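Local coordinates for probable spore coat polysaccharide biosynthesis protein E (Chromobacterium violaceum ATCC 12472, PDB 3G8R) that probably acts as an N-acylneuraminate-9-phosphate synthase that binds zinc, this chain carrying its NeuB barrel and SAF domain, at residues Y66-R69 against F70-R74; P304-E307 against G308-T311; V84-M87 against K88-F92; V170-Y173 against P174-D177; Y47-L50 against D51-I54. All coordinates share one frame; numbering follows the deposited sequence.

Contact 1: residues Y66-R69 against F70-R74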
loop_
_atom_site.group_PDB
_atom_site.type_symbol
_atom_site.label_atom_id
_atom_site.label_comp_id
_atom_site.label_asym_id
_atom_site.label_seq_id
_atom_site.Cartn_x
_atom_site.Cartn_y
_atom_site.Cartn_z
ATOM N N TYR A 66 -11.749 21.652 -25.453
ATOM C CA TYR A 66 -11.292 20.476 -26.231
ATOM C C TYR A 66 -11.505 20.547 -27.750
ATOM O O TYR A 66 -10.682 20.032 -28.525
ATOM C CB TYR A 66 -11.864 19.161 -25.687
ATOM C CG TYR A 66 -11.472 18.795 -24.264
ATOM C CD1 TYR A 66 -10.174 18.355 -23.953
ATOM C CD2 TYR A 66 -12.415 18.841 -23.236
ATOM C CE1 TYR A 66 -9.824 17.997 -22.619
ATOM C CE2 TYR A 66 -12.092 18.509 -21.927
ATOM C CZ TYR A 66 -10.798 18.080 -21.607
ATOM O OH TYR A 66 -10.501 17.728 -20.285
ATOM N N VAL A 67 -12.588 21.164 -28.196
ATOM C CA VAL A 67 -12.813 21.238 -29.632
ATOM C C VAL A 67 -11.554 21.645 -30.397
ATOM O O VAL A 67 -11.119 20.934 -31.290
ATOM C CB VAL A 67 -13.944 22.195 -29.968
ATOM C CG1 VAL A 67 -14.138 22.277 -31.470
ATOM C CG2 VAL A 67 -15.180 21.722 -29.318
ATOM N N LYS A 68 -10.978 22.783 -30.030
ATOM C CA LYS A 68 -9.874 23.374 -30.781
ATOM C C LYS A 68 -8.627 22.522 -30.649
ATOM O O LYS A 68 -7.902 22.284 -31.640
ATOM C CB LYS A 68 -9.588 24.797 -30.282
ATOM C CG LYS A 68 -8.603 25.577 -31.109
ATOM C CD LYS A 68 -8.403 26.976 -30.582
ATOM C CE LYS A 68 -6.922 27.390 -30.682
ATOM N NZ LYS A 68 -6.719 28.745 -31.349
ATOM N N ARG A 69 -8.382 22.057 -29.427
ATOM C CA ARG A 69 -7.235 21.196 -29.181
ATOM C C ARG A 69 -7.322 19.952 -30.088
ATOM O O ARG A 69 -6.323 19.586 -30.729
ATOM C CB ARG A 69 -7.098 20.881 -27.683
ATOM C CG ARG A 69 -6.346 19.611 -27.343
ATOM C CD ARG A 69 -4.799 19.736 -27.256
ATOM N NE ARG A 69 -4.274 18.615 -26.447
ATOM C CZ ARG A 69 -3.014 18.164 -26.425
ATOM N NH1 ARG A 69 -2.060 18.722 -27.186
ATOM N NH2 ARG A 69 -2.716 17.127 -25.631
ATOM N N PHE A 70 -8.519 19.366 -30.192
ATOM C CA PHE A 70 -8.727 18.200 -31.023
ATOM C C PHE A 70 -8.512 18.461 -32.493
ATOM O O PHE A 70 -7.855 17.675 -33.182
ATOM C CB PHE A 70 -10.124 17.628 -30.828
ATOM C CG PHE A 70 -10.316 16.904 -29.522
ATOM C CD1 PHE A 70 -11.587 16.701 -29.010
ATOM C CD2 PHE A 70 -9.230 16.436 -28.786
ATOM C CE1 PHE A 70 -11.767 16.033 -27.804
ATOM C CE2 PHE A 70 -9.419 15.771 -27.568
ATOM C CZ PHE A 70 -10.676 15.580 -27.086
ATOM N N GLU A 71 -9.075 19.557 -32.985
ATOM C CA GLU A 71 -8.956 19.883 -34.409
ATOM C C GLU A 71 -7.503 20.137 -34.799
ATOM O O GLU A 71 -7.053 19.642 -35.822
ATOM C CB GLU A 71 -9.863 21.058 -34.809
ATOM C CG GLU A 71 -11.367 20.736 -34.770
ATOM C CD GLU A 71 -12.274 21.904 -35.204
ATOM O OE1 GLU A 71 -13.245 21.648 -35.964
ATOM O OE2 GLU A 71 -12.025 23.077 -34.798
ATOM N N GLU A 72 -6.778 20.880 -33.965
ATOM C CA GLU A 72 -5.394 21.269 -34.256
ATOM C C GLU A 72 -4.386 20.119 -34.345
ATOM O O GLU A 72 -3.406 20.199 -35.097
ATOM C CB GLU A 72 -4.886 22.235 -33.200
ATOM C CG GLU A 72 -5.351 23.666 -33.356
ATOM C CD GLU A 72 -4.788 24.565 -32.260
ATOM O OE1 GLU A 72 -4.746 25.799 -32.475
ATOM O OE2 GLU A 72 -4.377 24.038 -31.188
ATOM N N THR A 73 -4.618 19.066 -33.567
ATOM C CA THR A 73 -3.655 17.977 -33.471
ATOM C C THR A 73 -4.073 16.753 -34.282
ATOM O O THR A 73 -3.453 15.685 -34.175
ATOM C CB THR A 73 -3.421 17.569 -32.013
ATOM O OG1 THR A 73 -4.681 17.348 -31.386
ATOM C CG2 THR A 73 -2.689 18.668 -31.268
ATOM N N ARG A 74 -5.124 16.930 -35.087
ATOM C CA ARG A 74 -5.654 15.905 -35.991
ATOM C C ARG A 74 -4.548 15.133 -36.747
ATOM O O ARG A 74 -3.602 15.735 -37.257
ATOM C CB ARG A 74 -6.636 16.579 -36.968
ATOM C CG ARG A 74 -7.426 15.681 -37.906
ATOM C CD ARG A 74 -7.954 16.469 -39.136
ATOM N NE ARG A 74 -9.003 15.717 -39.843
ATOM C CZ ARG A 74 -10.315 15.938 -39.713
ATOM N NH1 ARG A 74 -11.188 15.189 -40.383
ATOM N NH2 ARG A 74 -10.753 16.916 -38.920
#

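Contact 2: residues P304-E307 against G308-T311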
loop_
_atom_site.group_PDB
_atom_site.type_symbol
_atom_site.label_atom_id
_atom_site.label_comp_id
_atom_site.label_asym_id
_atom_site.label_seq_id
_atom_site.Cartn_x
_atom_site.Cartn_y
_atom_site.Cartn_z
ATOM N N PRO A 304 21.217 -15.761 28.436
ATOM C CA PRO A 304 20.835 -16.257 27.113
ATOM C C PRO A 304 21.082 -17.755 27.014
ATOM O O PRO A 304 21.771 -18.305 27.854
ATOM C CB PRO A 304 21.775 -15.518 26.207
ATOM C CG PRO A 304 22.988 -15.440 26.979
ATOM C CD PRO A 304 22.610 -15.301 28.420
ATOM N N PRO A 305 20.501 -18.423 26.008
ATOM C CA PRO A 305 20.750 -19.860 25.949
ATOM C C PRO A 305 22.053 -20.194 25.213
ATOM O O PRO A 305 22.581 -19.386 24.481
ATOM C CB PRO A 305 19.543 -20.389 25.157
ATOM C CG PRO A 305 18.987 -19.190 24.443
ATOM C CD PRO A 305 19.660 -17.952 24.895
ATOM N N VAL A 306 22.569 -21.380 25.451
ATOM C CA VAL A 306 23.589 -21.943 24.598
ATOM C C VAL A 306 22.897 -22.980 23.702
ATOM O O VAL A 306 21.799 -23.455 24.006
ATOM C CB VAL A 306 24.701 -22.612 25.425
ATOM C CG1 VAL A 306 25.488 -21.588 26.214
ATOM C CG2 VAL A 306 24.118 -23.672 26.368
ATOM N N GLU A 307 23.533 -23.320 22.595
ATOM C CA GLU A 307 23.075 -24.390 21.751
ATOM C C GLU A 307 23.180 -25.642 22.590
ATOM O O GLU A 307 24.083 -25.706 23.442
ATOM C CB GLU A 307 24.101 -24.505 20.637
ATOM C CG GLU A 307 23.552 -24.677 19.216
ATOM C CD GLU A 307 24.670 -24.762 18.141
ATOM O OE1 GLU A 307 25.866 -24.952 18.497
ATOM O OE2 GLU A 307 24.341 -24.640 16.936
ATOM N N GLY A 308 22.286 -26.626 22.475
ATOM C CA GLY A 308 20.890 -26.511 22.142
ATOM C C GLY A 308 20.289 -26.757 23.519
ATOM O O GLY A 308 19.848 -27.855 23.880
ATOM N N GLN A 309 20.376 -25.714 24.331
ATOM C CA GLN A 309 19.716 -25.670 25.597
ATOM C C GLN A 309 18.256 -25.580 25.280
ATOM O O GLN A 309 17.869 -25.001 24.258
ATOM C CB GLN A 309 20.137 -24.414 26.319
ATOM C CG GLN A 309 19.439 -24.194 27.623
ATOM C CD GLN A 309 20.095 -23.098 28.397
ATOM O OE1 GLN A 309 20.974 -22.395 27.881
ATOM N NE2 GLN A 309 19.678 -22.934 29.645
ATOM N N LEU A 310 17.448 -26.186 26.136
ATOM C CA LEU A 310 16.027 -26.092 25.993
ATOM C C LEU A 310 15.714 -24.643 26.366
ATOM O O LEU A 310 16.312 -24.095 27.299
ATOM C CB LEU A 310 15.354 -27.082 26.941
ATOM C CG LEU A 310 13.829 -26.981 27.015
ATOM C CD1 LEU A 310 13.237 -27.849 25.969
ATOM C CD2 LEU A 310 13.276 -27.350 28.367
ATOM N N THR A 311 14.822 -24.020 25.599
ATOM C CA THR A 311 14.393 -22.635 25.816
ATOM C C THR A 311 12.967 -22.589 26.321
ATOM O O THR A 311 12.222 -23.550 26.192
ATOM C CB THR A 311 14.447 -21.818 24.524
ATOM O OG1 THR A 311 13.291 -22.096 23.739
ATOM C CG2 THR A 311 15.652 -22.186 23.724
#

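Contact 3: residues V84-M87 against K88-F92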
loop_
_atom_site.group_PDB
_atom_site.type_symbol
_atom_site.label_atom_id
_atom_site.label_comp_id
_atom_site.label_asym_id
_atom_site.label_seq_id
_atom_site.Cartn_x
_atom_site.Cartn_y
_atom_site.Cartn_z
ATOM N N VAL A 84 1.802 3.310 -34.688
ATOM C CA VAL A 84 1.724 1.922 -34.282
ATOM C C VAL A 84 2.957 1.172 -34.765
ATOM O O VAL A 84 3.522 0.347 -34.044
ATOM C CB VAL A 84 0.483 1.249 -34.865
ATOM C CG1 VAL A 84 0.497 -0.260 -34.574
ATOM C CG2 VAL A 84 -0.784 1.928 -34.334
ATOM N N ALA A 85 3.378 1.485 -35.983
ATOM C CA ALA A 85 4.473 0.792 -36.589
ATOM C C ALA A 85 5.701 0.921 -35.701
ATOM O O ALA A 85 6.272 -0.097 -35.293
ATOM C CB ALA A 85 4.712 1.330 -37.955
ATOM N N GLU A 86 6.078 2.154 -35.361
ATOM C CA GLU A 86 7.159 2.392 -34.403
ATOM C C GLU A 86 6.856 1.751 -33.044
ATOM O O GLU A 86 7.634 0.911 -32.585
ATOM C CB GLU A 86 7.458 3.882 -34.215
ATOM C CG GLU A 86 8.401 4.507 -35.252
ATOM C CD GLU A 86 9.886 4.075 -35.155
ATOM O OE1 GLU A 86 10.495 4.221 -34.065
ATOM O OE2 GLU A 86 10.446 3.628 -36.199
HETATM N N MSE A 87 5.740 2.112 -32.405
HETATM C CA MSE A 87 5.377 1.472 -31.140
HETATM C C MSE A 87 5.869 0.030 -31.127
HETATM O O MSE A 87 6.680 -0.349 -30.292
HETATM C CB MSE A 87 3.866 1.483 -30.917
HETATM C CG MSE A 87 3.374 2.762 -30.348
HETATM SE SE MSE A 87 1.585 3.067 -30.342
HETATM C CE MSE A 87 1.809 4.787 -30.004
ATOM N N LYS A 88 5.386 -0.758 -32.085
ATOM C CA LYS A 88 5.704 -2.177 -32.154
ATOM C C LYS A 88 7.162 -2.406 -32.476
ATOM O O LYS A 88 7.795 -3.276 -31.884
ATOM C CB LYS A 88 4.798 -2.876 -33.158
ATOM C CG LYS A 88 3.319 -2.838 -32.762
ATOM C CD LYS A 88 2.419 -3.172 -33.934
ATOM C CE LYS A 88 1.236 -4.033 -33.488
ATOM N NZ LYS A 88 0.591 -4.739 -34.637
ATOM N N ALA A 89 7.698 -1.602 -33.388
ATOM C CA ALA A 89 9.122 -1.642 -33.691
ATOM C C ALA A 89 10.007 -1.641 -32.444
ATOM O O ALA A 89 11.003 -2.356 -32.397
ATOM C CB ALA A 89 9.488 -0.505 -34.570
ATOM N N ASN A 90 9.630 -0.860 -31.429
ATOM C CA ASN A 90 10.425 -0.715 -30.207
ATOM C C ASN A 90 10.058 -1.749 -29.135
ATOM O O ASN A 90 10.709 -1.848 -28.093
ATOM C CB ASN A 90 10.293 0.700 -29.632
ATOM C CG ASN A 90 10.838 1.775 -30.562
ATOM O OD1 ASN A 90 11.907 2.322 -30.326
ATOM N ND2 ASN A 90 10.090 2.098 -31.604
ATOM N N GLY A 91 9.007 -2.520 -29.374
ATOM C CA GLY A 91 8.671 -3.588 -28.452
ATOM C C GLY A 91 7.577 -3.175 -27.501
ATOM O O GLY A 91 7.452 -3.726 -26.403
ATOM N N PHE A 92 6.759 -2.228 -27.917
ATOM C CA PHE A 92 5.652 -1.839 -27.079
ATOM C C PHE A 92 4.422 -2.568 -27.499
ATOM O O PHE A 92 4.151 -2.671 -28.686
ATOM C CB PHE A 92 5.411 -0.347 -27.206
ATOM C CG PHE A 92 6.488 0.485 -26.586
ATOM C CD1 PHE A 92 6.689 0.461 -25.211
ATOM C CD2 PHE A 92 7.291 1.297 -27.368
ATOM C CE1 PHE A 92 7.662 1.235 -24.627
ATOM C CE2 PHE A 92 8.282 2.078 -26.787
ATOM C CZ PHE A 92 8.479 2.045 -25.426
#

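Contact 4: residues V170-Y173 against P174-D177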
loop_
_atom_site.group_PDB
_atom_site.type_symbol
_atom_site.label_atom_id
_atom_site.label_comp_id
_atom_site.label_asym_id
_atom_site.label_seq_id
_atom_site.Cartn_x
_atom_site.Cartn_y
_atom_site.Cartn_z
ATOM N N VAL A 170 -8.653 9.620 -11.505
ATOM C CA VAL A 170 -9.393 10.798 -11.154
ATOM C C VAL A 170 -9.334 11.776 -12.324
ATOM O O VAL A 170 -8.265 12.021 -12.921
ATOM C CB VAL A 170 -8.831 11.430 -9.886
ATOM C CG1 VAL A 170 -9.724 12.555 -9.426
ATOM C CG2 VAL A 170 -8.695 10.370 -8.794
ATOM N N ALA A 171 -10.503 12.323 -12.651
ATOM C CA ALA A 171 -10.643 13.257 -13.741
ATOM C C ALA A 171 -10.367 14.686 -13.277
ATOM O O ALA A 171 -11.191 15.583 -13.435
ATOM C CB ALA A 171 -12.021 13.125 -14.355
ATOM N N GLU A 172 -9.221 14.911 -12.672
ATOM C CA GLU A 172 -8.789 16.276 -12.466
ATOM C C GLU A 172 -7.464 16.362 -13.141
ATOM O O GLU A 172 -6.599 15.477 -13.007
ATOM C CB GLU A 172 -8.739 16.667 -10.997
ATOM C CG GLU A 172 -10.124 16.681 -10.363
ATOM C CD GLU A 172 -10.101 16.642 -8.840
ATOM O OE1 GLU A 172 -11.102 16.160 -8.235
ATOM O OE2 GLU A 172 -9.095 17.104 -8.248
ATOM N N TYR A 173 -7.334 17.418 -13.923
ATOM C CA TYR A 173 -6.312 17.476 -14.933
ATOM C C TYR A 173 -5.526 18.731 -14.683
ATOM O O TYR A 173 -5.890 19.778 -15.191
ATOM C CB TYR A 173 -6.989 17.553 -16.300
ATOM C CG TYR A 173 -7.612 16.252 -16.806
ATOM C CD1 TYR A 173 -8.953 15.928 -16.545
ATOM C CD2 TYR A 173 -6.871 15.368 -17.582
ATOM C CE1 TYR A 173 -9.539 14.738 -17.034
ATOM C CE2 TYR A 173 -7.439 14.188 -18.087
ATOM C CZ TYR A 173 -8.768 13.877 -17.802
ATOM O OH TYR A 173 -9.276 12.704 -18.316
ATOM N N PRO A 174 -4.459 18.668 -13.886
ATOM C CA PRO A 174 -3.810 17.596 -13.140
ATOM C C PRO A 174 -4.499 17.349 -11.815
ATOM O O PRO A 174 -5.414 18.095 -11.433
ATOM C CB PRO A 174 -2.435 18.178 -12.861
ATOM C CG PRO A 174 -2.735 19.614 -12.697
ATOM C CD PRO A 174 -3.753 19.947 -13.712
ATOM N N THR A 175 -4.045 16.324 -11.108
ATOM C CA THR A 175 -4.694 15.911 -9.868
ATOM C C THR A 175 -3.891 16.326 -8.651
ATOM O O THR A 175 -2.718 15.999 -8.548
ATOM C CB THR A 175 -4.928 14.408 -9.840
ATOM O OG1 THR A 175 -5.475 13.983 -11.107
ATOM C CG2 THR A 175 -5.851 14.049 -8.713
ATOM N N PRO A 176 -4.509 17.101 -7.750
ATOM C CA PRO A 176 -3.864 17.448 -6.479
ATOM C C PRO A 176 -3.497 16.216 -5.658
ATOM O O PRO A 176 -4.195 15.211 -5.686
ATOM C CB PRO A 176 -4.935 18.265 -5.739
ATOM C CG PRO A 176 -5.785 18.854 -6.780
ATOM C CD PRO A 176 -5.666 17.973 -8.046
ATOM N N ASP A 177 -2.401 16.320 -4.919
ATOM C CA ASP A 177 -1.917 15.268 -4.042
ATOM C C ASP A 177 -3.006 14.864 -3.094
ATOM O O ASP A 177 -3.343 13.702 -3.012
ATOM C CB ASP A 177 -0.725 15.781 -3.267
ATOM C CG ASP A 177 0.394 16.255 -4.167
ATOM O OD1 ASP A 177 0.104 16.604 -5.326
ATOM O OD2 ASP A 177 1.559 16.272 -3.717
#

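Contact 5: residues Y47-L50 against D51-I54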
loop_
_atom_site.group_PDB
_atom_site.type_symbol
_atom_site.label_atom_id
_atom_site.label_comp_id
_atom_site.label_asym_id
_atom_site.label_seq_id
_atom_site.Cartn_x
_atom_site.Cartn_y
_atom_site.Cartn_z
ATOM N N TYR A 47 -8.155 7.404 -30.475
ATOM C CA TYR A 47 -8.786 7.472 -31.778
ATOM C C TYR A 47 -10.115 8.134 -31.663
ATOM O O TYR A 47 -10.975 7.661 -30.928
ATOM C CB TYR A 47 -9.018 6.084 -32.334
ATOM C CG TYR A 47 -7.833 5.444 -32.982
ATOM C CD1 TYR A 47 -6.553 5.934 -32.774
ATOM C CD2 TYR A 47 -7.992 4.311 -33.766
ATOM C CE1 TYR A 47 -5.462 5.332 -33.358
ATOM C CE2 TYR A 47 -6.910 3.701 -34.351
ATOM C CZ TYR A 47 -5.644 4.217 -34.145
ATOM O OH TYR A 47 -4.548 3.620 -34.721
ATOM N N ARG A 48 -10.248 9.244 -32.380
ATOM C CA ARG A 48 -11.517 9.913 -32.667
ATOM C C ARG A 48 -11.642 10.106 -34.182
ATOM O O ARG A 48 -10.696 10.549 -34.838
ATOM C CB ARG A 48 -11.571 11.286 -32.007
ATOM C CG ARG A 48 -11.655 11.266 -30.488
ATOM C CD ARG A 48 -11.517 12.681 -29.896
ATOM N NE ARG A 48 -11.465 12.620 -28.447
ATOM C CZ ARG A 48 -10.367 12.359 -27.752
ATOM N NH1 ARG A 48 -9.215 12.146 -28.372
ATOM N NH2 ARG A 48 -10.419 12.323 -26.434
ATOM N N ASN A 49 -12.801 9.767 -34.736
ATOM C CA ASN A 49 -13.087 10.044 -36.125
ATOM C C ASN A 49 -13.565 11.459 -36.192
ATOM O O ASN A 49 -14.763 11.728 -36.077
ATOM C CB ASN A 49 -14.169 9.116 -36.645
ATOM C CG ASN A 49 -14.181 9.052 -38.129
ATOM O OD1 ASN A 49 -15.059 9.631 -38.775
ATOM N ND2 ASN A 49 -13.173 8.367 -38.699
ATOM N N LEU A 50 -12.608 12.367 -36.358
ATOM C CA LEU A 50 -12.865 13.787 -36.180
ATOM C C LEU A 50 -13.972 14.343 -37.063
ATOM O O LEU A 50 -14.647 15.300 -36.673
ATOM C CB LEU A 50 -11.576 14.589 -36.294
ATOM C CG LEU A 50 -11.129 15.290 -34.993
ATOM C CD1 LEU A 50 -10.916 14.360 -33.812
ATOM C CD2 LEU A 50 -9.868 16.102 -35.248
ATOM N N ASP A 51 -14.167 13.706 -38.228
ATOM C CA ASP A 51 -15.311 13.971 -39.137
ATOM C C ASP A 51 -16.682 13.849 -38.470
ATOM O O ASP A 51 -17.485 14.787 -38.534
ATOM C CB ASP A 51 -15.278 13.022 -40.344
ATOM C CG ASP A 51 -14.280 13.459 -41.432
ATOM O OD1 ASP A 51 -13.865 14.659 -41.455
ATOM O OD2 ASP A 51 -13.931 12.583 -42.275
ATOM N N THR A 52 -16.930 12.685 -37.862
ATOM C CA THR A 52 -18.182 12.379 -37.186
ATOM C C THR A 52 -18.190 12.972 -35.776
ATOM O O THR A 52 -19.222 13.433 -35.279
ATOM C CB THR A 52 -18.410 10.834 -37.066
ATOM O OG1 THR A 52 -17.237 10.208 -36.536
ATOM C CG2 THR A 52 -18.723 10.202 -38.417
ATOM N N PHE A 53 -17.024 12.961 -35.140
ATOM C CA PHE A 53 -16.950 13.135 -33.712
ATOM C C PHE A 53 -17.206 14.541 -33.271
ATOM O O PHE A 53 -17.853 14.769 -32.240
ATOM C CB PHE A 53 -15.592 12.701 -33.181
ATOM C CG PHE A 53 -15.539 12.645 -31.694
ATOM C CD1 PHE A 53 -14.926 13.666 -30.976
ATOM C CD2 PHE A 53 -16.145 11.606 -31.015
ATOM C CE1 PHE A 53 -14.883 13.640 -29.587
ATOM C CE2 PHE A 53 -16.117 11.550 -29.634
ATOM C CZ PHE A 53 -15.478 12.574 -28.905
ATOM N N ILE A 54 -16.653 15.485 -34.015
ATOM C CA ILE A 54 -16.892 16.883 -33.726
ATOM C C ILE A 54 -18.071 17.302 -34.561
ATOM O O ILE A 54 -18.032 17.278 -35.792
ATOM C CB ILE A 54 -15.674 17.761 -34.023
ATOM C CG1 ILE A 54 -14.459 17.249 -33.227
ATOM C CG2 ILE A 54 -16.033 19.248 -33.770
ATOM C CD1 ILE A 54 -13.292 18.243 -33.067
#

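Contact 1: residues Y66-R69 against F70-R74
Phe70 lies one helical turn after Tyr66, and Phe70 N bonds to Tyr66 O at 2.8 Å. Tyr66 is the N-cap residue of the short helix 67-72, so this bond opens its ladder. Glu71 N to Val67 O and Glu72 N to Lys68 O continue the ladder. Thr73 N reaches Arg69 O with a weak bond of 3.4 Å. The hydroxyl Thr73 OG1 adds a bond of 2.9 Å to Arg69 O, from a direction tilted off the carbonyl plane. A chi1 of 51° puts OG1 between the backbone N and the carbonyl carbon of Thr73, within reach of Arg69 O. Arg69 O thus takes a backbone and a side-chain donor where Thr73 leaves helical geometry.

On the exposed side, Lys68 NZ and Glu72 OE1 form a long salt bridge of 3.7 Å. Glu71 runs beside Val67, but its OE2 takes a hydrogen bond from Gly60 N. Arg69 NH2 is satisfied by Asn15 OD1. The apolar part is a CH-pi contact: Tyr66 CB lies over one face of the Phe70 ring, 4.2 Å from its centroid. The two rings are near parallel but barely overlap.

Helix 67-72 packs on the residues flanking helix 50-53, Phe70 on Arg48 and Glu71 on Ile54. Phe303 of the second subunit meets the Phe70 ring. Both helices lie in the excursion between barrel strands 40-47 and 93-98.

Contact 2: residues P304-E307 against G308-T311
Val306 and Gln309 bracket a beta turn in the SAF domain, in the loop after strand 299-302. The central Glu307-Gly308 peptide is modelled cis, which brings the CA atoms of Glu307 and Gly308 to 3.1 Å.

The backbone bond comes first. Gln309 N gives a hydrogen bond of 2.7 Å to Val306 O, nearly straight at 164°. Val306 O also accepts from Arg276 NH1, so two donors hold this carbonyl. The same Arg276 nitrogen reaches Gln309 O, and helix 269-276 thereby grips both ends of the turn.

One bond runs from backbone to side chain. Val306 N donates to Gln309 OE1 at 3.1 Å, in the plane of the side-chain carbonyl. The Gln309 chain is fully extended, with CG anti to the backbone N (chi1 176°), an extension that carries the amide to Val306 N. Gln309 NE2 bonds to Val282 O on strand 281-284. Both ends of the amide are therefore engaged, which fixes its rotation and ties the turn to the strand.

The remaining contacts are van der Waals ones. Val306 CG2 lies 4.0 Å from Gln309 CB, with the two side chains crossing at a slant. On the subunit interface, Val306 and Pro304 pack on Phe58 of the second subunit. Beside Pro305, Gln309 OE1 is 3.2 Å from Pro305 CA and 3.7 Å from Pro305 CB.

Contact 3: residues V84-M87 against K88-F92
The backbone of Val84-Phe92 runs through the last turns of helix 77-89 and ends in a Schellman motif: Phe92 N bonds to Met87 O at 3.0 Å, Gly91 N bonds to Lys88 O at 2.9 Å, and Gly91 has a positive phi of 99°. Before it, Lys88 N to Val84 O and Ala89 N to Ala85 O are regular helical bonds.

Asn90 supplies the polar side-chain part. Its ND2 donates to Glu86 O at 2.9 Å and to Glu86 OE1 at 3.3 Å. Both acceptors lie in the plane of the Asn90 amide. Each is met from above its own plane, the carbonyl in one case and the carboxylate in the other. Glu86 O also takes Asn90 N at 2.9 Å, so one residue fills it twice. The Glu86 chain bends at chi2 (-71°), which turns the carboxylate over toward the amide. Its OE1 has a stronger partner in Arg28, a salt bridge.

The remaining contacts are simpler. Val84 CG1 lies alongside Lys88, 3.5 Å from its CD, while Lys88 NZ goes on to Gly111 O. Met87 O sits at the edge of the Phe92 ring.

Met87, present as selenomethionine, packs on Phe43 and Leu45 of strand 40-47, and the Phe92 ring meets Phe43 edge-to-face. Glu86 touches Val24, and Asn90 touches Ile27 and Arg31, on helix 21-33. The turn thus delivers the chain from helix 77-89 into barrel strand 93-98.

Contact 4: residues V170-Y173 against P174-D177
Tyr173 and Pro174 are joined by a cis peptide bond, with their CA atoms only 3.1 Å apart. The chain reverses here in a turn close to type VIb, with Pro174 as its third residue. Such a turn lacks the usual backbone bond, and Thr175 N indeed approaches Glu172 O at a poor angle. A side chain takes over: Thr175 OG1 donates to Glu172 O at 2.7 Å, tilted 27° from the carbonyl plane. The Thr175 hydroxyl lies anti to its own carbonyl carbon, on the side facing Glu172.

The extended Glu172 chain meets the Pro176 ring at about a right angle, and Glu172 OE2 lies 3.5 Å from Pro176 CD. The same OE2 is hydrogen-bonded to His179 ND1, which probably helps keep the carboxylate beside the proline. Val170 CB and Thr175 CG2 touch at 4.1 Å. Between these ends, Ala171 centres an inverse gamma turn, with a weak bond from Glu172 N to Val170 O.

This loop also borders the second subunit: Ala171 N bonds to Glu271 of that chain, and Asp177 pairs with its Arg254. On the inner side, Val170 O accepts from His202 ND1, and the backbone of Thr175 also bonds to His202. His202 and His225 bind the zinc ion, so the loop probably helps orient His202 from the second shell. The Tyr173 ring meets His202, and the nearest atom of its side chain is about 4 Å from the zinc. The loop follows barrel strand 164-168, at the C-terminal strand ends where TIM barrels carry their active sites.

Contact 5: residues Y47-L50 against D51-I54
Arg48 and Phe53 make the tight part of this contact. Arg48 CG stands over the centre of the Phe53 ring, 4.1 Å from its centroid and 11° off the ring normal. Arg48 CD comes to 3.5 Å from Phe53 CE1. The chain is extended from CG to NE and passes across the ring. The guanidinium plane is turned 71° from the ring, with Phe53 CE1 at its edge. The contact is therefore a CH-pi one. The cation-pi partner of Arg48 is Phe99, and Arg48 NH1 bonds to Gln46 OE1. Phe303 of the second subunit stacks on the Phe53 ring.

The backbone is also firmly held at the helix start. Asn49 is the N-cap of helix 50-53 and the centre of an inverse gamma turn. Its carbonyl O accepts Phe53 N at 2.7 Å and, weakly, Thr52 N. At the far end, Leu50 and Ile54 lie side by side, with Leu50 CG 4.1 Å from Ile54 CD1. Their backbone bond, Ile54 N to Leu50 O, is weak at 3.3 Å.

The outer side is looser. Asp51 and Thr52 are exposed. Thr52 OG1 lies 2.9 Å from Asn49 O and 3.2 Å from Asn49 OD1, and its one proton could serve either.

The chemistry is thus divided. Aromatic and aliphatic packing dominates the inner side, where Phe53 also meets the second subunit. The Arg48 methylenes pack on Phe53, while its guanidinium is engaged by Phe99 and Gln46. The outer side relies on polar bonds: a salt bridge from Asp51 OD1 to Arg74, and a Thr52 hydroxyl with two possible acceptors.

Contacts 1, 3, 4 and 5 belong to the NeuB barrel; contact 2 lies in the SAF domain, with its centre at least 59 Å from the others. Contacts 1 and 5 form one patch: residues of 47-54 and 66-74 meet directly, and both face Phe303 of the second subunit. Contact 3 joins the end of helix 77-89 to strand 40-47 and helix 21-33, and it touches no other chain. Contacts 1, 2, 3 and 5 are partly buried. Contact 4 is a surface loop, yet it lies nearest the zinc. Contacts 1, 3 and 5 rest on helical ladders and their ends. Contacts 2 and 4 have no regular structure and turn at cis peptides.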